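Local structure of Ydr267cp (Saccharomyces cerevisiae, 2HES) at residues A74-A86 with E109-L122. The protein serves as an essential component of the cytosolic iron-sulfur protein assembly machinery, required for the maturation of extramitochondrial iron-sulfur proteins. Residues are numbered along the deposited sequence; the frame is centred on the assembly and turned at random.
Sequences AAGSFDSTVSIWA and EVKGVAWSNDGYYL
Val110 of strand 110-115 packs over Gly76 and Val82 where two neighbouring blades of the WD40 beta-propeller face each other: residues 74-86 form the middle hairpin of the blade spanning 61-103, and 109-122 carry the first strand of the next blade and the start of its second. Strands 74-77 and 110-115 belong to different sheets and run nearly antiparallel, at 162°. From its root outward, Val110 is enclosed on several sides. Val110 CB lies 3.3 Å from Ser77 O; its CG1, anti to the backbone N (chi1 171°), is directed over Gly76 CA and meets Val82 CG2 at 4.0 Å; its CG2 rests 3.5 Å from Ser80 O in the 77-80 type I turn. Gly76, with no side chain, offers its CA to Val110 CG1 at 3.8 Å, and Val113 CG1 lies close to its N and CA. Farther along, Val82 CG1 and Val113 CG1 meet tip to tip at 3.9 Å. The apolar layer continues with Ala74 CB against the Trp115 indole and Ile84 CD1 against Leu122 CD2, while Leu122 CD1 sits 3.6 Å above the centre of the indole. Trp115 NE1 is satisfied by a hydrogen bond to Ala65 O in strand 61-66 of the neighbouring blade. At the other end the carboxylate of Glu109 stacks on the Phe78 ring, the planes 15° apart, with OE2 over one face toward the rim. Lys111 bends at chi2, bringing its CD within 3.6 Å of Phe78 CE1 as the chain passes the ring at a slant, and its NZ goes on to a salt bridge with Asp155. One hydrogen bond joins the two segments: Val110 N reaches Ser77 O at 3.0 Å from above the carbonyl plane, while Ser80 N binds the same oxygen from the opposite face.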
ATOM      1  N   ALA A  74     -11.798  -4.644  -2.465  1.00 23.90           N
ATOM      2  CA  ALA A  74     -11.512  -4.285  -3.845  1.00 23.36           C
ATOM      3  C   ALA A  74     -10.230  -4.981  -4.322  1.00 23.70           C
ATOM      4  O   ALA A  74      -9.307  -5.177  -3.525  1.00 22.93           O
ATOM      5  CB  ALA A  74     -11.420  -2.751  -3.990  1.00 23.36           C
ATOM      6  N   ALA A  75     -10.210  -5.381  -5.598  1.00 24.89           N
ATOM      7  CA  ALA A  75      -9.035  -6.027  -6.230  1.00 26.64           C
ATOM      8  C   ALA A  75      -8.742  -5.508  -7.630  1.00 27.97           C
ATOM      9  O   ALA A  75      -9.606  -5.601  -8.517  1.00 29.90           O
ATOM     10  CB  ALA A  75      -9.194  -7.595  -6.227  1.00 27.01           C
ATOM     11  N   GLY A  76      -7.532  -4.973  -7.823  1.00 28.98           N
ATOM     12  CA  GLY A  76      -7.080  -4.416  -9.105  1.00 30.51           C
ATOM     13  C   GLY A  76      -6.080  -5.323  -9.817  1.00 31.10           C
ATOM     14  O   GLY A  76      -5.228  -5.960  -9.188  1.00 30.51           O
ATOM     15  N   SER A  77      -6.157  -5.335 -11.141  1.00 31.70           N
ATOM     16  CA  SER A  77      -5.506  -6.374 -11.913  1.00 32.43           C
ATOM     17  C   SER A  77      -4.710  -5.831 -13.071  1.00 32.64           C
ATOM     18  O   SER A  77      -5.026  -4.774 -13.630  1.00 32.47           O
ATOM     19  CB  SER A  77      -6.557  -7.346 -12.457  1.00 32.75           C
ATOM     20  OG  SER A  77      -5.978  -8.202 -13.442  1.00 34.78           O
ATOM     21  N   PHE A  78      -3.675  -6.582 -13.432  1.00 33.85           N
ATOM     22  CA  PHE A  78      -2.937  -6.355 -14.674  1.00 34.25           C
ATOM     23  C   PHE A  78      -3.889  -6.371 -15.880  1.00 34.56           C
ATOM     24  O   PHE A  78      -3.526  -5.912 -16.976  1.00 34.45           O
ATOM     25  CB  PHE A  78      -1.808  -7.385 -14.819  1.00 34.98           C
ATOM     26  CG  PHE A  78      -0.497  -6.957 -14.172  1.00 35.78           C
ATOM     27  CD1 PHE A  78      -0.426  -5.799 -13.382  1.00 36.70           C
ATOM     28  CD2 PHE A  78       0.656  -7.731 -14.332  1.00 36.62           C
ATOM     29  CE1 PHE A  78       0.784  -5.396 -12.786  1.00 37.43           C
ATOM     30  CE2 PHE A  78       1.869  -7.350 -13.745  1.00 37.50           C
ATOM     31  CZ  PHE A  78       1.932  -6.172 -12.961  1.00 36.65           C
ATOM     32  N   ASP A  79      -5.093  -6.900 -15.649  1.00 34.51           N
ATOM     33  CA  ASP A  79      -6.236  -6.884 -16.586  1.00 35.80           C
ATOM     34  C   ASP A  79      -6.649  -5.515 -17.119  1.00 35.38           C
ATOM     35  O   ASP A  79      -7.309  -5.428 -18.163  1.00 35.15           O
ATOM     36  CB  ASP A  79      -7.498  -7.362 -15.847  1.00 35.62           C
ATOM     37  CG  ASP A  79      -7.900  -8.754 -16.197  1.00 39.59           C
ATOM     38  OD1 ASP A  79      -7.503  -9.262 -17.275  1.00 44.88           O
ATOM     39  OD2 ASP A  79      -8.648  -9.342 -15.381  1.00 37.00           O
ATOM     40  N   SER A  80      -6.348  -4.471 -16.343  1.00 34.93           N
ATOM     41  CA  SER A  80      -6.924  -3.124 -16.495  1.00 34.79           C
ATOM     42  C   SER A  80      -8.243  -2.974 -15.718  1.00 34.62           C
ATOM     43  O   SER A  80      -8.806  -1.884 -15.674  1.00 35.76           O
ATOM     44  CB  SER A  80      -7.124  -2.742 -17.973  1.00 34.25           C
ATOM     45  OG  SER A  80      -8.417  -3.140 -18.428  1.00 34.80           O
ATOM     46  N   THR A  81      -8.724  -4.053 -15.105  1.00 34.06           N
ATOM     47  CA  THR A  81     -10.001  -4.039 -14.341  1.00 34.10           C
ATOM     48  C   THR A  81      -9.830  -4.049 -12.800  1.00 33.91           C
ATOM     49  O   THR A  81      -8.726  -4.297 -12.303  1.00 34.13           O
ATOM     50  CB  THR A  81     -10.959  -5.182 -14.769  1.00 33.92           C
ATOM     51  OG1 THR A  81     -10.574  -6.430 -14.156  1.00 34.37           O
ATOM     52  CG2 THR A  81     -10.994  -5.343 -16.297  1.00 35.07           C
ATOM     53  N   VAL A  82     -10.916  -3.768 -12.067  1.00 33.51           N
ATOM     54  CA  VAL A  82     -10.947  -3.762 -10.585  1.00 33.53           C
ATOM     55  C   VAL A  82     -12.253  -4.414 -10.108  1.00 33.33           C
ATOM     56  O   VAL A  82     -13.342  -3.948 -10.459  1.00 34.71           O
ATOM     57  CB  VAL A  82     -10.851  -2.304  -9.959  1.00 31.82           C
ATOM     58  CG1 VAL A  82     -10.981  -2.353  -8.454  1.00 33.46           C
ATOM     59  CG2 VAL A  82      -9.564  -1.599 -10.358  1.00 33.05           C
ATOM     60  N   SER A  83     -12.159  -5.489  -9.315  1.00 33.56           N
ATOM     61  CA  SER A  83     -13.337  -6.204  -8.796  1.00 32.87           C
ATOM     62  C   SER A  83     -13.722  -5.856  -7.341  1.00 33.36           C
ATOM     63  O   SER A  83     -12.851  -5.509  -6.549  1.00 32.80           O
ATOM     64  CB  SER A  83     -13.101  -7.720  -8.884  1.00 33.87           C
ATOM     65  OG  SER A  83     -12.067  -8.134  -7.988  1.00 32.81           O
ATOM     66  N   ILE A  84     -15.005  -6.010  -6.981  1.00 32.59           N
ATOM     67  CA  ILE A  84     -15.522  -5.713  -5.617  1.00 33.05           C
ATOM     68  C   ILE A  84     -16.259  -6.884  -4.914  1.00 34.42           C
ATOM     69  O   ILE A  84     -17.262  -7.379  -5.437  1.00 34.97           O
ATOM     70  CB  ILE A  84     -16.509  -4.493  -5.660  1.00 32.93           C
ATOM     71  CG1 ILE A  84     -15.843  -3.241  -6.232  1.00 31.00           C
ATOM     72  CG2 ILE A  84     -17.085  -4.205  -4.293  1.00 31.78           C
ATOM     73  CD1 ILE A  84     -14.930  -2.475  -5.249  1.00 30.64           C
ATOM     74  N   TRP A  85     -15.822  -7.278  -3.716  1.00 34.96           N
ATOM     75  CA  TRP A  85     -16.420  -8.416  -2.973  1.00 35.66           C
ATOM     76  C   TRP A  85     -16.973  -8.051  -1.579  1.00 36.74           C
ATOM     77  O   TRP A  85     -16.445  -7.170  -0.912  1.00 36.48           O
ATOM     78  CB  TRP A  85     -15.388  -9.546  -2.813  1.00 34.63           C
ATOM     79  CG  TRP A  85     -14.636  -9.855  -4.070  1.00 33.96           C
ATOM     80  CD1 TRP A  85     -13.677  -9.084  -4.666  1.00 34.00           C
ATOM     81  CD2 TRP A  85     -14.781 -11.022  -4.894  1.00 34.49           C
ATOM     82  NE1 TRP A  85     -13.217  -9.694  -5.809  1.00 34.87           N
ATOM     83  CE2 TRP A  85     -13.884 -10.883  -5.977  1.00 34.25           C
ATOM     84  CE3 TRP A  85     -15.573 -12.169  -4.819  1.00 32.56           C
ATOM     85  CZ2 TRP A  85     -13.759 -11.852  -6.980  1.00 35.63           C
ATOM     86  CZ3 TRP A  85     -15.444 -13.141  -5.828  1.00 34.39           C
ATOM     87  CH2 TRP A  85     -14.549 -12.968  -6.887  1.00 33.56           C
ATOM     88  N   ALA A  86     -18.019  -8.744  -1.124  1.00 37.43           N
ATOM     89  CA  ALA A  86     -18.622  -8.449   0.192  1.00 39.07           C
ATOM     90  C   ALA A  86     -19.005  -9.695   0.968  1.00 39.96           C
ATOM     91  O   ALA A  86     -19.453 -10.668   0.367  1.00 39.43           O
ATOM     92  CB  ALA A  86     -19.840  -7.558   0.058  1.00 39.03           C
ATOM     93  N   GLU A 109      -2.600  -1.800 -17.370  1.00 30.80           N
ATOM     94  CA  GLU A 109      -2.495  -2.522 -16.118  1.00 31.00           C
ATOM     95  C   GLU A 109      -2.856  -1.632 -14.936  1.00 30.27           C
ATOM     96  O   GLU A 109      -2.277  -0.539 -14.783  1.00 31.03           O
ATOM     97  CB  GLU A 109      -1.074  -3.047 -15.931  1.00 30.98           C
ATOM     98  CG  GLU A 109      -0.607  -3.958 -17.101  1.00 32.58           C
ATOM     99  CD  GLU A 109       0.852  -4.373 -16.996  1.00 33.19           C
ATOM    100  OE1 GLU A 109       1.690  -3.549 -16.585  1.00 36.40           O
ATOM    101  OE2 GLU A 109       1.152  -5.543 -17.323  1.00 35.83           O
ATOM    102  N   VAL A 110      -3.761  -2.121 -14.094  1.00 29.59           N
ATOM    103  CA  VAL A 110      -4.051  -1.476 -12.796  1.00 29.63           C
ATOM    104  C   VAL A 110      -2.952  -1.913 -11.831  1.00 28.49           C
ATOM    105  O   VAL A 110      -2.669  -3.114 -11.725  1.00 29.88           O
ATOM    106  CB  VAL A 110      -5.443  -1.876 -12.206  1.00 29.37           C
ATOM    107  CG1 VAL A 110      -5.610  -1.350 -10.736  1.00 30.16           C
ATOM    108  CG2 VAL A 110      -6.588  -1.398 -13.063  1.00 30.70           C
ATOM    109  N   LYS A 111      -2.298  -0.953 -11.184  1.00 27.84           N
ATOM    110  CA  LYS A 111      -1.205  -1.251 -10.244  1.00 25.93           C
ATOM    111  C   LYS A 111      -1.590  -1.149  -8.776  1.00 24.92           C
ATOM    112  O   LYS A 111      -0.934  -1.733  -7.916  1.00 23.49           O
ATOM    113  CB  LYS A 111      -0.009  -0.313 -10.440  1.00 26.12           C
ATOM    114  CG  LYS A 111       0.714  -0.385 -11.778  1.00 26.68           C
ATOM    115  CD  LYS A 111       1.140  -1.834 -12.114  1.00 29.58           C
ATOM    116  CE  LYS A 111       1.799  -1.882 -13.472  1.00 27.10           C
ATOM    117  NZ  LYS A 111       3.182  -1.345 -13.392  1.00 28.66           N
ATOM    118  N   GLY A 112      -2.626  -0.362  -8.468  1.00 23.53           N
ATOM    119  CA  GLY A 112      -3.021  -0.199  -7.094  1.00 20.51           C
ATOM    120  C   GLY A 112      -4.474   0.181  -6.885  1.00 20.08           C
ATOM    121  O   GLY A 112      -5.103   0.829  -7.750  1.00 19.93           O
ATOM    122  N   VAL A 113      -4.987  -0.237  -5.742  1.00 19.16           N
ATOM    123  CA  VAL A 113      -6.320   0.221  -5.270  1.00 17.74           C
ATOM    124  C   VAL A 113      -6.205   0.628  -3.818  1.00 17.07           C
ATOM    125  O   VAL A 113      -5.459  -0.006  -3.036  1.00 17.01           O
ATOM    126  CB  VAL A 113      -7.449  -0.855  -5.455  1.00 18.21           C
ATOM    127  CG1 VAL A 113      -7.583  -1.272  -6.916  1.00 19.28           C
ATOM    128  CG2 VAL A 113      -7.173  -2.102  -4.636  1.00 19.16           C
ATOM    129  N   ALA A 114      -6.966   1.642  -3.411  1.00 16.97           N
ATOM    130  CA  ALA A 114      -6.896   2.111  -2.036  1.00 16.51           C
ATOM    131  C   ALA A 114      -8.146   2.912  -1.726  1.00 17.20           C
ATOM    132  O   ALA A 114      -8.607   3.707  -2.588  1.00 17.02           O
ATOM    133  CB  ALA A 114      -5.656   2.977  -1.801  1.00 16.98           C
ATOM    134  N   TRP A 115      -8.630   2.746  -0.490  1.00 18.37           N
ATOM    135  CA  TRP A 115      -9.864   3.398  -0.040  1.00 18.54           C
ATOM    136  C   TRP A 115      -9.573   4.579   0.904  1.00 20.02           C
ATOM    137  O   TRP A 115      -8.667   4.516   1.764  1.00 19.84           O
ATOM    138  CB  TRP A 115     -10.712   2.433   0.784  1.00 20.16           C
ATOM    139  CG  TRP A 115     -11.219   1.269   0.071  1.00 21.23           C
ATOM    140  CD1 TRP A 115     -10.595   0.072  -0.131  1.00 20.20           C
ATOM    141  CD2 TRP A 115     -12.510   1.173  -0.544  1.00 21.20           C
ATOM    142  NE1 TRP A 115     -11.445  -0.779  -0.834  1.00 22.69           N
ATOM    143  CE2 TRP A 115     -12.613  -0.109  -1.106  1.00 21.94           C
ATOM    144  CE3 TRP A 115     -13.591   2.057  -0.658  1.00 25.11           C
ATOM    145  CZ2 TRP A 115     -13.757  -0.538  -1.788  1.00 23.08           C
ATOM    146  CZ3 TRP A 115     -14.733   1.636  -1.347  1.00 21.26           C
ATOM    147  CH2 TRP A 115     -14.795   0.351  -1.905  1.00 22.56           C
ATOM    148  N   SER A 116     -10.393   5.624   0.821  1.00 19.54           N
ATOM    149  CA  SER A 116     -10.376   6.669   1.854  1.00 20.07           C
ATOM    150  C   SER A 116     -10.914   6.098   3.157  1.00 21.39           C
ATOM    151  O   SER A 116     -11.689   5.156   3.118  1.00 20.38           O
ATOM    152  CB  SER A 116     -11.216   7.859   1.397  1.00 19.79           C
ATOM    153  OG  SER A 116     -12.552   7.442   1.123  1.00 20.47           O
ATOM    154  N   ASN A 117     -10.504   6.648   4.314  1.00 22.72           N
ATOM    155  CA  ASN A 117     -10.960   6.086   5.593  1.00 24.24           C
ATOM    156  C   ASN A 117     -12.436   6.302   5.892  1.00 23.55           C
ATOM    157  O   ASN A 117     -13.000   5.534   6.645  1.00 25.02           O
ATOM    158  CB  ASN A 117     -10.108   6.511   6.797  1.00 25.82           C
ATOM    159  CG  ASN A 117     -10.505   5.757   8.099  1.00 28.99           C
ATOM    160  OD1 ASN A 117     -10.466   4.509   8.164  1.00 35.28           O
ATOM    161  ND2 ASN A 117     -10.889   6.516   9.131  1.00 32.36           N
ATOM    162  N   ASP A 118     -13.087   7.275   5.247  1.00 23.68           N
ATOM    163  CA  ASP A 118     -14.574   7.350   5.368  1.00 23.76           C
ATOM    164  C   ASP A 118     -15.332   6.261   4.551  1.00 23.63           C
ATOM    165  O   ASP A 118     -16.560   6.101   4.691  1.00 23.29           O
ATOM    166  CB  ASP A 118     -15.112   8.758   5.072  1.00 24.47           C
ATOM    167  CG  ASP A 118     -14.903   9.225   3.616  1.00 24.70           C
ATOM    168  OD1 ASP A 118     -14.539   8.441   2.716  1.00 21.56           O
ATOM    169  OD2 ASP A 118     -15.128  10.446   3.355  1.00 26.64           O
ATOM    170  N   GLY A 119     -14.600   5.543   3.704  1.00 22.27           N
ATOM    171  CA  GLY A 119     -15.141   4.418   2.970  1.00 22.83           C
ATOM    172  C   GLY A 119     -15.902   4.787   1.714  1.00 23.05           C
ATOM    173  O   GLY A 119     -16.473   3.909   1.038  1.00 23.42           O
ATOM    174  N   TYR A 120     -15.896   6.064   1.369  1.00 22.32           N
ATOM    175  CA  TYR A 120     -16.639   6.489   0.181  1.00 23.05           C
ATOM    176  C   TYR A 120     -15.866   6.614  -1.114  1.00 21.93           C
ATOM    177  O   TYR A 120     -16.464   6.700  -2.168  1.00 22.00           O
ATOM    178  CB  TYR A 120     -17.314   7.800   0.431  1.00 24.27           C
ATOM    179  CG  TYR A 120     -18.356   7.759   1.475  1.00 26.92           C
ATOM    180  CD1 TYR A 120     -19.347   6.761   1.472  1.00 27.42           C
ATOM    181  CD2 TYR A 120     -18.389   8.735   2.462  1.00 29.00           C
ATOM    182  CE1 TYR A 120     -20.333   6.736   2.463  1.00 29.41           C
ATOM    183  CE2 TYR A 120     -19.380   8.732   3.423  1.00 30.57           C
ATOM    184  CZ  TYR A 120     -20.342   7.732   3.422  1.00 30.40           C
ATOM    185  OH  TYR A 120     -21.314   7.739   4.410  1.00 32.90           O
ATOM    186  N   TYR A 121     -14.543   6.656  -1.044  1.00 20.97           N
ATOM    187  CA  TYR A 121     -13.748   6.881  -2.246  1.00 22.34           C
ATOM    188  C   TYR A 121     -12.796   5.722  -2.398  1.00 20.70           C
ATOM    189  O   TYR A 121     -12.233   5.247  -1.416  1.00 20.02           O
ATOM    190  CB  TYR A 121     -12.943   8.174  -2.117  1.00 24.53           C
ATOM    191  CG  TYR A 121     -13.784   9.414  -2.084  1.00 28.53           C
ATOM    192  CD1 TYR A 121     -14.714   9.684  -3.095  1.00 30.34           C
ATOM    193  CD2 TYR A 121     -13.624  10.343  -1.055  1.00 31.04           C
ATOM    194  CE1 TYR A 121     -15.484  10.870  -3.059  1.00 33.78           C
ATOM    195  CE2 TYR A 121     -14.381  11.512  -1.012  1.00 35.61           C
ATOM    196  CZ  TYR A 121     -15.311  11.757  -2.013  1.00 33.77           C
ATOM    197  OH  TYR A 121     -16.055  12.922  -1.961  1.00 36.70           O
ATOM    198  N   LEU A 122     -12.721   5.231  -3.617  1.00 21.18           N
ATOM    199  CA  LEU A 122     -11.770   4.231  -4.023  1.00 20.39           C
ATOM    200  C   LEU A 122     -10.905   4.860  -5.107  1.00 20.40           C
ATOM    201  O   LEU A 122     -11.398   5.298  -6.144  1.00 21.32           O
ATOM    202  CB  LEU A 122     -12.514   2.984  -4.557  1.00 20.85           C
ATOM    203  CG  LEU A 122     -11.615   1.887  -5.124  1.00 19.36           C
ATOM    204  CD1 LEU A 122     -10.841   1.272  -4.013  1.00 19.86           C
ATOM    205  CD2 LEU A 122     -12.439   0.783  -5.897  1.00 21.90           C
TER